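Local coordinates for PF14_0633 protein (Plasmodium falciparum, PDB 3IGM), which binds a specific DNA sequence through its AP2 domain, as a domain-swapped dimer, and probably acts as a transcription factor, at residues Ser12-Lys15 / Trp20-Phe23. Residues are numbered along the deposited sequence; the frame is centred on the assembly and turned at random.
Sequences SWNK and WLAF. With nucleotides of chain C.
Ser12 and Leu21 form an antiparallel hydrogen-bonded pair: Ser12 N reaches Leu21 O at 3.0 Å and Leu21 N returns to Ser12 O at 2.8 Å. Trp20 CA also brings its hydrogen to Ser12 O. With OG between backbone N and carbonyl carbon (chi1 50°), Ser12 lies beside the cytosine of DC3 of chain C, OG 3.5 Å from its C6. Phe23 comes to the same base, one ring face covered near its rim by DC3 N4, while CZ lies 3.4 Å from N6 of DA4 of chain C. Trp13 and Trp20, the non-hydrogen-bonded pair, project from the other face of the sheet. Trp13, with CG trans to the backbone N (chi1 -173°), is carried beside Trp20, and the edge of its six-membered ring points at the Trp20 face in a T-shaped stack, planes at 67°. Trp13 CE3 stands 3.5 Å from Trp20 CE2, and Trp13 CB makes a CH-pi contact over the Trp20 six-membered ring. Asn14 rests CB against Leu21 CG and donates from ND2 to O4 of DT5 of chain C at 2.9 Å, a bent bond consistent with a part in sequence recognition; its OD1 accepts from Met17 N across the turn, which fixes the amide. The backbone N of Lys15 donates to OP2 of DA4 at 2.7 Å. Strand 11-14 thus edges the three-stranded AP2 sheet, its Ser12 side laid on DNA; strand 19-26 continues to strand 29-35. The tryptophan side receives helix 40-57 of the second subunit, where Trp20 NE1 donates a hydrogen bond to Lys44 O and Phe40 packs on Trp13, as in the domain-swapped dimer.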
loop_
_atom_site.group_PDB
_atom_site.type_symbol
_atom_site.label_atom_id
_atom_site.label_comp_id
_atom_site.label_asym_id
_atom_site.label_seq_id
_atom_site.Cartn_x
_atom_site.Cartn_y
_atom_site.Cartn_z
ATOM N N SER A 12 0.242 3.902 -15.575
ATOM C CA SER A 12 0.891 2.707 -15.013
ATOM C C SER A 12 1.173 2.805 -13.531
ATOM O O SER A 12 1.453 3.889 -12.999
ATOM C CB SER A 12 2.178 2.347 -15.769
ATOM O OG SER A 12 3.036 3.463 -15.921
ATOM N N TRP A 13 1.087 1.647 -12.880
ATOM C CA TRP A 13 1.388 1.499 -11.477
ATOM C C TRP A 13 2.911 1.504 -11.213
ATOM O O TRP A 13 3.654 0.680 -11.745
ATOM C CB TRP A 13 0.752 0.206 -10.966
ATOM C CG TRP A 13 0.852 0.006 -9.483
ATOM C CD1 TRP A 13 1.627 -0.920 -8.831
ATOM C CD2 TRP A 13 0.145 0.728 -8.461
ATOM N NE1 TRP A 13 1.449 -0.817 -7.476
ATOM C CE2 TRP A 13 0.545 0.182 -7.216
ATOM C CE3 TRP A 13 -0.784 1.782 -8.475
ATOM C CZ2 TRP A 13 0.048 0.655 -5.995
ATOM C CZ3 TRP A 13 -1.277 2.254 -7.263
ATOM C CH2 TRP A 13 -0.862 1.687 -6.038
ATOM N N ASN A 14 3.353 2.450 -10.390
ATOM C CA ASN A 14 4.734 2.522 -9.915
ATOM C C ASN A 14 4.792 1.820 -8.560
ATOM O O ASN A 14 4.241 2.310 -7.577
ATOM C CB ASN A 14 5.175 3.993 -9.827
ATOM C CG ASN A 14 6.641 4.158 -9.464
ATOM O OD1 ASN A 14 7.072 3.745 -8.390
ATOM N ND2 ASN A 14 7.410 4.807 -10.351
ATOM N N LYS A 15 5.439 0.658 -8.517
ATOM C CA LYS A 15 5.460 -0.175 -7.304
ATOM C C LYS A 15 6.162 0.480 -6.104
ATOM O O LYS A 15 5.603 0.510 -5.000
ATOM C CB LYS A 15 6.018 -1.578 -7.603
ATOM C CG LYS A 15 5.073 -2.425 -8.444
ATOM C CD LYS A 15 5.692 -3.738 -8.887
ATOM C CE LYS A 15 4.631 -4.610 -9.556
ATOM N NZ LYS A 15 5.164 -5.887 -10.110
ATOM N N TRP A 20 -0.244 5.332 -9.203
ATOM C CA TRP A 20 -0.394 5.394 -10.644
ATOM C C TRP A 20 0.270 6.663 -11.129
ATOM O O TRP A 20 0.022 7.740 -10.574
ATOM C CB TRP A 20 -1.881 5.482 -11.037
ATOM C CG TRP A 20 -2.729 4.359 -10.536
ATOM C CD1 TRP A 20 -3.531 4.365 -9.434
ATOM C CD2 TRP A 20 -2.853 3.057 -11.124
ATOM N NE1 TRP A 20 -4.150 3.137 -9.297
ATOM C CE2 TRP A 20 -3.747 2.319 -10.322
ATOM C CE3 TRP A 20 -2.288 2.444 -12.254
ATOM C CZ2 TRP A 20 -4.099 0.988 -10.614
ATOM C CZ3 TRP A 20 -2.637 1.114 -12.540
ATOM C CH2 TRP A 20 -3.536 0.410 -11.724
ATOM N N LEU A 21 1.113 6.556 -12.154
ATOM C CA LEU A 21 1.555 7.754 -12.845
ATOM C C LEU A 21 0.953 7.798 -14.239
ATOM O O LEU A 21 0.893 6.792 -14.942
ATOM C CB LEU A 21 3.081 7.917 -12.897
ATOM C CG LEU A 21 4.025 7.682 -11.713
ATOM C CD1 LEU A 21 5.352 8.392 -11.942
ATOM C CD2 LEU A 21 3.470 8.014 -10.358
ATOM N N ALA A 22 0.462 8.973 -14.597
ATOM C CA ALA A 22 -0.032 9.247 -15.931
ATOM C C ALA A 22 1.100 9.940 -16.669
ATOM O O ALA A 22 1.563 11.028 -16.271
ATOM C CB ALA A 22 -1.283 10.141 -15.857
ATOM N N PHE A 23 1.572 9.275 -17.713
ATOM C CA PHE A 23 2.659 9.755 -18.550
ATOM C C PHE A 23 2.055 10.376 -19.788
ATOM O O PHE A 23 1.167 9.799 -20.399
ATOM C CB PHE A 23 3.612 8.605 -18.919
ATOM C CG PHE A 23 4.499 8.180 -17.778
ATOM C CD1 PHE A 23 5.782 8.717 -17.641
ATOM C CD2 PHE A 23 4.036 7.282 -16.820
ATOM C CE1 PHE A 23 6.595 8.361 -16.579
ATOM C CE2 PHE A 23 4.841 6.916 -15.739
ATOM C CZ PHE A 23 6.132 7.454 -15.620
ATOM P P DA C 4 7.683 -1.021 -11.404
ATOM O OP1 DA C 4 7.243 -2.415 -11.204
ATOM O OP2 DA C 4 7.128 0.054 -10.552
ATOM O "O5'" DA C 4 9.282 -0.926 -11.320
ATOM C "C5'" DA C 4 10.095 -1.481 -12.384
ATOM C "C4'" DA C 4 11.521 -0.949 -12.415
ATOM O "O4'" DA C 4 11.631 0.250 -13.220
ATOM C "C3'" DA C 4 12.143 -0.551 -11.092
ATOM O "O3'" DA C 4 13.535 -0.810 -11.216
ATOM C "C2'" DA C 4 11.834 0.944 -10.980
ATOM C "C1'" DA C 4 11.981 1.384 -12.432
ATOM N N9 DA C 4 11.088 2.455 -12.861
ATOM C C8 DA C 4 9.726 2.485 -12.673
ATOM N N7 DA C 4 9.152 3.548 -13.179
ATOM C C5 DA C 4 10.186 4.272 -13.751
ATOM C C6 DA C 4 10.218 5.501 -14.449
ATOM N N6 DA C 4 9.126 6.245 -14.690
ATOM N N1 DA C 4 11.415 5.949 -14.897
ATOM C C2 DA C 4 12.514 5.204 -14.650
ATOM N N3 DA C 4 12.605 4.038 -14.008
ATOM C C4 DA C 4 11.397 3.608 -13.576
ATOM P P DC C 3 2.928 -1.875 -16.505
ATOM O OP1 DC C 3 2.960 -3.322 -16.200
ATOM O OP2 DC C 3 1.660 -1.128 -16.284
ATOM O "O5'" DC C 3 4.105 -1.140 -15.683
ATOM C "C5'" DC C 3 5.272 -1.863 -15.311
ATOM C "C4'" DC C 3 6.469 -0.992 -14.962
ATOM O "O4'" DC C 3 6.771 0.020 -15.957
ATOM C "C3'" DC C 3 6.415 -0.271 -13.618
ATOM O "O3'" DC C 3 7.563 -0.710 -12.957
ATOM C "C2'" DC C 3 6.604 1.196 -13.972
ATOM C "C1'" DC C 3 7.439 1.037 -15.244
ATOM N N1 DC C 3 7.558 2.292 -16.049
ATOM C C2 DC C 3 8.814 2.692 -16.539
ATOM O O2 DC C 3 9.809 2.002 -16.311
ATOM N N3 DC C 3 8.902 3.835 -17.261
ATOM C C4 DC C 3 7.803 4.561 -17.486
ATOM N N4 DC C 3 7.930 5.683 -18.189
ATOM C C5 DC C 3 6.522 4.168 -17.005
ATOM C C6 DC C 3 6.440 3.040 -16.293
ATOM P P DT C 5 14.501 -0.599 -9.965
ATOM O OP1 DT C 5 15.619 -1.558 -10.116
ATOM O OP2 DT C 5 13.675 -0.632 -8.733
ATOM O "O5'" DT C 5 15.067 0.890 -10.190
ATOM C "C5'" DT C 5 15.929 1.192 -11.294
ATOM C "C4'" DT C 5 16.178 2.687 -11.395
ATOM O "O4'" DT C 5 14.915 3.358 -11.574
ATOM C "C3'" DT C 5 16.773 3.342 -10.155
ATOM O "O3'" DT C 5 18.163 3.571 -10.380
ATOM C "C2'" DT C 5 15.998 4.650 -9.965
ATOM C "C1'" DT C 5 15.048 4.696 -11.150
ATOM N N1 DT C 5 13.633 5.176 -10.948
ATOM C C2 DT C 5 13.218 6.317 -11.605
ATOM O O2 DT C 5 13.950 6.983 -12.311
ATOM N N3 DT C 5 11.898 6.670 -11.412
ATOM C C4 DT C 5 10.975 6.007 -10.626
ATOM O O4 DT C 5 9.824 6.419 -10.517
ATOM C C5 DT C 5 11.467 4.818 -9.953
ATOM C C7 DT C 5 10.564 4.002 -9.065
ATOM C C6 DT C 5 12.752 4.460 -10.150
#